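Local coordinates for uncharacterized protein (Leishmania infantum, PDB 4TYZ) that is of unknown function but, through its C-terminal GRAM domain, belongs to a family associated with sterol binding and transfer, at residues I2-F6 with Y36-T40; Y59-I65 with L103-W107. All blocks are in the same frame, centred on the assembly; numbering follows the deposited sequence. Where two conformers were deposited one is given.

Overall arrangement
From the N terminus the chain opens with helix 2-9, which lies across strand 31-39; contact 1 (2-6 with 36-40) thus closes a first loop containing strand 20-28. The chain then runs through strands 43-48 and 54-58, and only afterwards does contact 2 (59-65 with 103-107) begin. The two loops follow in series, neither nested nor crossed. Contact 2 joins the edge strand 62-67 to the C-terminal helix 96-107, the helix of a PH-like fold. Their centres are about 17 Å apart, yet they meet at strand 31-39: Y36 and F38, with T40 just beyond the strand, face the N-terminal helix, I39 packs on L103, Q106 and Y59 on the sheet's other face, and Y59 OH probably hydrogen-bonds T40 O.

Contact 1: residues I2-F6 with Y36-T40; sequences IEGVF and YLFIT
I2 and F38 begin a largely apolar interface in which the first turn of helix 2-9 lies across strand 31-39, the two axes nearly at right angles. The first torsion of I2 sends CG1 toward the strand, opposite the backbone N (chi1 -171°), and the bend at chi2 then lays CD1 over one face of the Y36 ring. That methyl stands 3.5 Å from the ring centroid, only 18° off the normal, a close CH-pi contact. One carbon back along the side chain, I2 CG1 rests 3.6 Å from F38 CE1, so a single isoleucine bridges two aromatic rings that point from the same side of the strand.

V5 enters crosswise. Its CG1 reaches the edge of the F38 ring near CZ, at 4.0 Å, and also touches Y36 CD2. F6 takes the opposite end of the interface: its ring slides past that of F38, the planes inclined at 51° and the centroids 5.0 Å apart. F6 CD1 sits over one F38 face, 3.5 Å from F38 CG, and F6 CB lies over that ring as well. Beyond it, F6 CZ meets the methyl CG2 of T40 at 3.6 Å, while T40 OG1 turns to E16 instead. F10 and L13 add to the surroundings of F6.

Between these two segments, on the outer face of the PH-like sheet, the contacts are apolar and CH-pi, so the steric fit of methyl groups and rings, rather than directional polar bonding, probably sets how this turn sits on the strand.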
ATOM      1  N   ILE A   2       0.039 -10.296 -11.398  1.00 26.91           N
ATOM      2  CA  ILE A   2       0.196  -9.104 -10.570  1.00 24.44           C
ATOM      3  C   ILE A   2       1.508  -8.374 -10.889  1.00 19.60           C
ATOM      4  O   ILE A   2       1.598  -7.144 -10.789  1.00 18.96           O
ATOM      5  CB  ILE A   2       0.127  -9.447  -9.050  1.00 22.84           C
ATOM      6  CG1 ILE A   2       0.078  -8.175  -8.215  1.00 26.69           C
ATOM      7  CG2 ILE A   2       1.303 -10.317  -8.605  1.00 24.54           C
ATOM      8  CD1 ILE A   2      -1.081  -7.290  -8.567  1.00 30.55           C
ATOM      9  N   GLU A   3       2.524  -9.126 -11.292  1.00 18.24           N
ATOM     10  CA  GLU A   3       3.817  -8.527 -11.587  1.00 16.39           C
ATOM     11  C   GLU A   3       3.703  -7.613 -12.795  1.00 17.32           C
ATOM     12  O   GLU A   3       4.333  -6.557 -12.847  1.00 15.34           O
ATOM     13  CB  GLU A   3       4.871  -9.607 -11.840  1.00 16.84           C
ATOM     14  CG  GLU A   3       5.209 -10.469 -10.636  1.00 21.71           C
ATOM     15  CD  GLU A   3       4.195 -11.584 -10.380  1.00 20.96           C
ATOM     16  OE1 GLU A   3       3.188 -11.691 -11.118  1.00 25.12           O
ATOM     17  OE2 GLU A   3       4.412 -12.364  -9.434  1.00 31.59           O
ATOM     18  N   GLY A   4       2.896  -8.027 -13.769  1.00 19.31           N
ATOM     19  CA  GLY A   4       2.681  -7.229 -14.963  1.00 15.91           C
ATOM     20  C   GLY A   4       2.037  -5.896 -14.640  1.00 16.65           C
ATOM     21  O   GLY A   4       2.384  -4.867 -15.222  1.00 16.50           O
ATOM     22  N   VAL A   5       1.092  -5.900 -13.703  1.00 14.55           N
ATOM     23  CA  VAL A   5       0.480  -4.637 -13.298  1.00 13.99           C
ATOM     24  C   VAL A   5       1.552  -3.713 -12.727  1.00 12.70           C
ATOM     25  O   VAL A   5       1.617  -2.528 -13.069  1.00 13.29           O
ATOM     26  CB  VAL A   5      -0.639  -4.844 -12.262  1.00 16.84           C
ATOM     27  CG1 VAL A   5      -1.221  -3.496 -11.833  1.00 16.45           C
ATOM     28  CG2 VAL A   5      -1.725  -5.733 -12.840  1.00 19.83           C
ATOM     29  N   PHE A   6       2.410  -4.263 -11.870  1.00 11.76           N
ATOM     30  CA  PHE A   6       3.467  -3.464 -11.272  1.00 11.44           C
ATOM     31  C   PHE A   6       4.415  -2.901 -12.326  1.00 11.14           C
ATOM     32  O   PHE A   6       4.772  -1.719 -12.275  1.00 11.43           O
ATOM     33  CB  PHE A   6       4.269  -4.283 -10.258  1.00 10.83           C
ATOM     34  CG  PHE A   6       5.297  -3.474  -9.529  1.00 10.20           C
ATOM     35  CD1 PHE A   6       4.908  -2.569  -8.562  1.00  9.72           C
ATOM     36  CD2 PHE A   6       6.642  -3.596  -9.822  1.00 15.13           C
ATOM     37  CE1 PHE A   6       5.853  -1.784  -7.887  1.00 11.53           C
ATOM     38  CE2 PHE A   6       7.586  -2.830  -9.146  1.00 14.39           C
ATOM     39  CZ  PHE A   6       7.184  -1.917  -8.172  1.00 11.99           C
ATOM     40  N   TYR A  36      -4.156  -2.876  -5.738  1.00 11.28           N
ATOM     41  CA  TYR A  36      -3.090  -3.725  -5.238  1.00 12.12           C
ATOM     42  C   TYR A  36      -2.052  -2.899  -4.531  1.00 12.12           C
ATOM     43  O   TYR A  36      -1.580  -1.896  -5.067  1.00 11.93           O
ATOM     44  CB  TYR A  36      -2.409  -4.479  -6.376  1.00 12.39           C
ATOM     45  CG  TYR A  36      -3.352  -5.096  -7.378  1.00 16.36           C
ATOM     46  CD1 TYR A  36      -4.094  -6.222  -7.057  1.00 16.80           C
ATOM     47  CD2 TYR A  36      -3.489  -4.553  -8.652  1.00 15.94           C
ATOM     48  CE1 TYR A  36      -4.953  -6.794  -7.988  1.00 17.28           C
ATOM     49  CE2 TYR A  36      -4.342  -5.114  -9.584  1.00 23.20           C
ATOM     50  CZ  TYR A  36      -5.067  -6.232  -9.249  1.00 21.34           C
ATOM     51  OH  TYR A  36      -5.918  -6.783 -10.186  1.00 26.87           O
ATOM     52  N   LEU A  37      -1.696  -3.354  -3.341  1.00 11.48           N
ATOM     53  CA  LEU A  37      -0.554  -2.838  -2.600  1.00  9.99           C
ATOM     54  C   LEU A  37       0.672  -3.652  -2.989  1.00 10.15           C
ATOM     55  O   LEU A  37       0.626  -4.877  -2.948  1.00 11.78           O
ATOM     56  CB  LEU A  37      -0.818  -2.943  -1.100  1.00 11.57           C
ATOM     57  CG  LEU A  37       0.253  -2.312  -0.229  1.00 18.24           C
ATOM     58  CD1 LEU A  37       0.127  -0.822  -0.409  1.00 25.20           C
ATOM     59  CD2 LEU A  37       0.064  -2.717   1.236  1.00 16.97           C
ATOM     60  N   PHE A  38       1.744  -2.975  -3.399  1.00  9.41           N
ATOM     61  CA  PHE A  38       3.005  -3.633  -3.751  1.00 10.99           C
ATOM     62  C   PHE A  38       4.099  -3.276  -2.762  1.00  9.87           C
ATOM     63  O   PHE A  38       4.285  -2.107  -2.431  1.00 10.07           O
ATOM     64  CB  PHE A  38       3.472  -3.222  -5.147  1.00  9.65           C
ATOM     65  CG  PHE A  38       2.466  -3.471  -6.234  1.00 11.67           C
ATOM     66  CD1 PHE A  38       2.408  -4.698  -6.871  1.00 15.15           C
ATOM     67  CD2 PHE A  38       1.598  -2.466  -6.639  1.00 12.91           C
ATOM     68  CE1 PHE A  38       1.504  -4.917  -7.898  1.00 14.37           C
ATOM     69  CE2 PHE A  38       0.690  -2.684  -7.655  1.00 15.24           C
ATOM     70  CZ  PHE A  38       0.645  -3.907  -8.289  1.00 12.22           C
ATOM     71  N   ILE A  39       4.849  -4.282  -2.325  1.00  9.23           N
ATOM     72  CA  ILE A  39       5.963  -4.071  -1.415  1.00  9.05           C
ATOM     73  C   ILE A  39       7.261  -4.448  -2.128  1.00 10.79           C
ATOM     74  O   ILE A  39       7.408  -5.569  -2.615  1.00 11.17           O
ATOM     75  CB  ILE A  39       5.775  -4.886  -0.139  1.00 11.17           C
ATOM     76  CG1 ILE A  39       4.549  -4.346   0.615  1.00 15.78           C
ATOM     77  CG2 ILE A  39       7.021  -4.848   0.727  1.00 13.63           C
ATOM     78  CD1 ILE A  39       4.073  -5.227   1.703  1.00 23.84           C
ATOM     79  N   THR A  40       8.168  -3.484  -2.232  1.00  8.88           N
ATOM     80  CA  THR A  40       9.474  -3.722  -2.811  1.00  8.86           C
ATOM     81  C   THR A  40      10.515  -3.362  -1.751  1.00  8.85           C
ATOM     82  O   THR A  40      10.155  -2.915  -0.656  1.00 10.44           O
ATOM     83  CB  THR A  40       9.684  -2.905  -4.125  1.00 10.68           C
ATOM     84  OG1 THR A  40      10.057  -1.554  -3.812  1.00 11.75           O
ATOM     85  CG2 THR A  40       8.416  -2.909  -4.967  1.00 10.97           C
TER

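Contact 2: residues Y59-I65 with L103-W107; sequences YDEIKDI and LMSQW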
ATOM      1  N   TYR A  59      10.182   4.075   1.558  1.00  9.84           N
ATOM      2  CA  TYR A  59      10.112   3.880   3.004  1.00  8.30           C
ATOM      3  C   TYR A  59      10.780   5.019   3.774  1.00 10.57           C
ATOM      4  O   TYR A  59      10.368   5.319   4.901  1.00 11.07           O
ATOM      5  CB  TYR A  59      10.729   2.539   3.420  1.00 10.13           C
ATOM      6  CG  TYR A  59       9.945   1.395   2.854  1.00 10.35           C
ATOM      7  CD1 TYR A  59       8.651   1.137   3.287  1.00 11.28           C
ATOM      8  CD2 TYR A  59      10.484   0.598   1.850  1.00 12.36           C
ATOM      9  CE1 TYR A  59       7.912   0.099   2.718  1.00 13.89           C
ATOM     10  CE2 TYR A  59       9.765  -0.436   1.298  1.00 14.93           C
ATOM     11  CZ  TYR A  59       8.486  -0.677   1.734  1.00 15.95           C
ATOM     12  OH  TYR A  59       7.777  -1.716   1.174  1.00 23.96           O
ATOM     13  N   ASP A  60      11.771   5.686   3.172  1.00 12.49           N
ATOM     14  CA  ASP A  60      12.431   6.773   3.894  1.00 12.42           C
ATOM     15  C   ASP A  60      11.590   8.056   3.890  1.00 12.72           C
ATOM     16  O   ASP A  60      11.991   9.067   4.468  1.00 18.08           O
ATOM     17  CB  ASP A  60      13.881   7.017   3.371  1.00 11.19           C
ATOM     18  CG  ASP A  60      13.972   7.589   1.942  1.00 13.72           C
ATOM     19  OD1 ASP A  60      12.958   7.904   1.297  1.00 14.93           O
ATOM     20  OD2 ASP A  60      15.135   7.759   1.468  1.00 15.79           O
ATOM     21  N   GLU A  61      10.405   7.986   3.283  1.00 10.41           N
ATOM     22  CA  GLU A  61       9.433   9.076   3.290  1.00 11.39           C
ATOM     23  C   GLU A  61       8.290   8.812   4.276  1.00 12.20           C
ATOM     24  O   GLU A  61       7.431   9.668   4.481  1.00 13.67           O
ATOM     25  CB  GLU A  61       8.855   9.283   1.884  1.00 11.51           C
ATOM     26  CG  GLU A  61       9.899   9.740   0.870  1.00 12.80           C
ATOM     27  CD  GLU A  61       9.324   9.969  -0.525  1.00 15.45           C
ATOM     28  OE1 GLU A  61       9.517  11.080  -1.066  1.00 17.96           O
ATOM     29  OE2 GLU A  61       8.712   9.041  -1.102  1.00 15.07           O
ATOM     30  N   ILE A  62       8.287   7.624   4.867  1.00 11.09           N
ATOM     31  CA  ILE A  62       7.188   7.199   5.742  1.00  8.83           C
ATOM     32  C   ILE A  62       7.554   7.453   7.199  1.00 10.73           C
ATOM     33  O   ILE A  62       8.572   6.970   7.684  1.00 12.06           O
ATOM     34  CB  ILE A  62       6.850   5.713   5.537  1.00 10.33           C
ATOM     35  CG1 ILE A  62       6.264   5.510   4.135  1.00 11.50           C
ATOM     36  CG2 ILE A  62       5.861   5.226   6.609  1.00  9.14           C
ATOM     37  CD1 ILE A  62       6.012   4.060   3.784  1.00 13.75           C
ATOM     38  N   LYS A  63       6.715   8.226   7.882  1.00  9.81           N
ATOM     39  CA  LYS A  63       6.948   8.578   9.278  1.00 10.57           C
ATOM     40  C   LYS A  63       6.375   7.546  10.249  1.00 11.04           C
ATOM     41  O   LYS A  63       6.960   7.271  11.305  1.00 11.32           O
ATOM     42  CB  LYS A  63       6.347   9.962   9.569  1.00 11.97           C
ATOM     43  CG  LYS A  63       6.463  10.428  11.022  1.00 15.51           C
ATOM     44  CD  LYS A  63       5.822  11.800  11.179  1.00 23.91           C
ATOM     45  CE  LYS A  63       6.081  12.379  12.560  1.00 34.81           C
ATOM     46  NZ  LYS A  63       5.605  13.786  12.662  1.00 47.73           N
ATOM     47  N   ASP A  64       5.225   6.977   9.899  1.00 11.13           N
ATOM     48  CA  ASP A  64       4.547   6.032  10.788  1.00 10.67           C
ATOM     49  C   ASP A  64       3.583   5.182   9.993  1.00 11.14           C
ATOM     50  O   ASP A  64       3.120   5.579   8.934  1.00 11.34           O
ATOM     51  CB  ASP A  64       3.813   6.772  11.921  1.00 11.99           C
ATOM     52  CG  ASP A  64       3.531   5.889  13.124  1.00 18.12           C
ATOM     53  OD1 ASP A  64       4.029   4.740  13.165  1.00 13.45           O
ATOM     54  OD2 ASP A  64       2.825   6.359  14.052  1.00 16.87           O
ATOM     55  N   ILE A  65       3.307   3.989  10.505  1.00 10.57           N
ATOM     56  CA  ILE A  65       2.359   3.062   9.894  1.00 11.55           C
ATOM     57  C   ILE A  65       1.512   2.510  11.027  1.00 14.06           C
ATOM     58  O   ILE A  65       2.047   1.930  11.976  1.00 16.69           O
ATOM     59  CB  ILE A  65       3.059   1.920   9.136  1.00 12.91           C
ATOM     60  CG1 ILE A  65       3.994   2.486   8.070  1.00 12.65           C
ATOM     61  CG2 ILE A  65       2.030   0.970   8.508  1.00 15.00           C
ATOM     62  CD1 ILE A  65       4.741   1.426   7.266  1.00 15.86           C
ATOM     63  N   LEU A 103       4.920  -4.876   5.485  1.00 12.75           N
ATOM     64  CA  LEU A 103       5.289  -3.460   5.553  1.00 14.34           C
ATOM     65  C   LEU A 103       6.342  -3.203   6.613  1.00 17.29           C
ATOM     66  O   LEU A 103       7.352  -2.567   6.326  1.00 14.42           O
ATOM     67  CB  LEU A 103       4.076  -2.575   5.844  1.00 18.35           C
ATOM     68  CG  LEU A 103       3.097  -2.437   4.698  1.00 21.24           C
ATOM     69  CD1 LEU A 103       1.996  -1.472   5.080  1.00 21.89           C
ATOM     70  CD2 LEU A 103       3.837  -1.950   3.492  1.00 23.68           C
ATOM     71  N   MET A 104       6.101  -3.681   7.835  1.00 14.82           N
ATOM     72  CA  MET A 104       7.059  -3.500   8.925  1.00 17.04           C
ATOM     73  C   MET A 104       8.438  -3.996   8.550  1.00 17.40           C
ATOM     74  O   MET A 104       9.439  -3.351   8.836  1.00 16.76           O
ATOM     75  CB  MET A 104       6.613  -4.238  10.193  1.00 20.22           C
ATOM     76  CG  MET A 104       5.476  -3.611  10.975  1.00 23.86           C
ATOM     77  SD  MET A 104       5.733  -1.887  11.448  1.00 21.15           S
ATOM     78  CE  MET A 104       4.728  -1.148  10.154  1.00 14.56           C
ATOM     79  N   SER A 105       8.487  -5.154   7.902  1.00 18.93           N
ATOM     80  CA  SER A 105       9.764  -5.783   7.591  0.65 20.12           C
ATOM     81  C   SER A 105      10.622  -4.893   6.703  1.00 17.69           C
ATOM     82  O   SER A 105      11.840  -4.837   6.864  1.00 23.42           O
ATOM     83  CB  SER A 105       9.544  -7.139   6.920  0.65 22.55           C
ATOM     84  OG  SER A 105       8.934  -8.042   7.817  0.65 26.16           O
ATOM     85  N   GLN A 106       9.993  -4.183   5.774  1.00 13.30           N
ATOM     86  CA  GLN A 106      10.768  -3.327   4.884  1.00 13.34           C
ATOM     87  C   GLN A 106      10.979  -1.948   5.469  1.00 14.09           C
ATOM     88  O   GLN A 106      12.045  -1.363   5.317  1.00 18.18           O
ATOM     89  CB  GLN A 106      10.100  -3.212   3.510  1.00 17.99           C
ATOM     90  CG  GLN A 106      10.061  -4.517   2.740  1.00 18.39           C
ATOM     91  CD  GLN A 106      11.374  -5.265   2.787  1.00 17.42           C
ATOM     92  OE1 GLN A 106      12.413  -4.757   2.363  1.00 21.82           O
ATOM     93  NE2 GLN A 106      11.337  -6.474   3.318  1.00 20.72           N
ATOM     94  N   TRP A 107       9.953  -1.413   6.124  1.00 12.65           N
ATOM     95  CA  TRP A 107      10.054  -0.083   6.696  1.00 12.70           C
ATOM     96  C   TRP A 107      11.051  -0.040   7.854  1.00 19.01           C
ATOM     97  O   TRP A 107      11.841   0.898   7.958  1.00 18.36           O
ATOM     98  CB  TRP A 107       8.671   0.384   7.150  1.00 11.82           C
ATOM     99  CG  TRP A 107       8.646   1.743   7.744  1.00 11.54           C
ATOM    100  CD1 TRP A 107       9.109   2.897   7.188  1.00 13.97           C
ATOM    101  CD2 TRP A 107       8.112   2.095   9.022  1.00 12.49           C
ATOM    102  NE1 TRP A 107       8.894   3.952   8.046  1.00 12.23           N
ATOM    103  CE2 TRP A 107       8.280   3.482   9.180  1.00 12.09           C
ATOM    104  CE3 TRP A 107       7.499   1.364  10.045  1.00 15.01           C
ATOM    105  CZ2 TRP A 107       7.867   4.160  10.326  1.00 17.27           C
ATOM    106  CZ3 TRP A 107       7.084   2.040  11.184  1.00 17.44           C
ATOM    107  CH2 TRP A 107       7.276   3.423  11.315  1.00 16.70           C
TER
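The C-terminal helix of the GRAM domain packs against edge strand 62-67 and the short 3-10 turn before it, chiefly through W107, which meets Y59, I62 and I65. W107 points its indole straight out from the backbone N (chi1 -180°), and the ring system lies over the start of the strand. Its NE1 donates to I62 O at 3.1 Å with an N-H...O angle of 150°, approaching from above the carbonyl plane. I62 CG2 and I65 CG1 lie over one face of the indole, the first 4.0 Å from the centroid of the five-membered ring. Y59 O and K63 O line its edge, K63 O being 3.4 Å from W107 CZ2.

In PH-like folds such a C-terminal helix covers one open end of the strongly bent sheet, and here strand 62-67 forms part of that rim. It carries a classic beta bulge, K63 and D64 both facing K81, just where the indole lies alongside.

M104 bends at chi2 and chi3, and its methyl CE comes up against I65 CB at 3.6 Å. Nearer the 3-10 turn, Q106 CB sits over a face of the Y59 ring, 3.5 Å from Y59 CZ, while Y59 OH is hydrogen-bonded to T40 O.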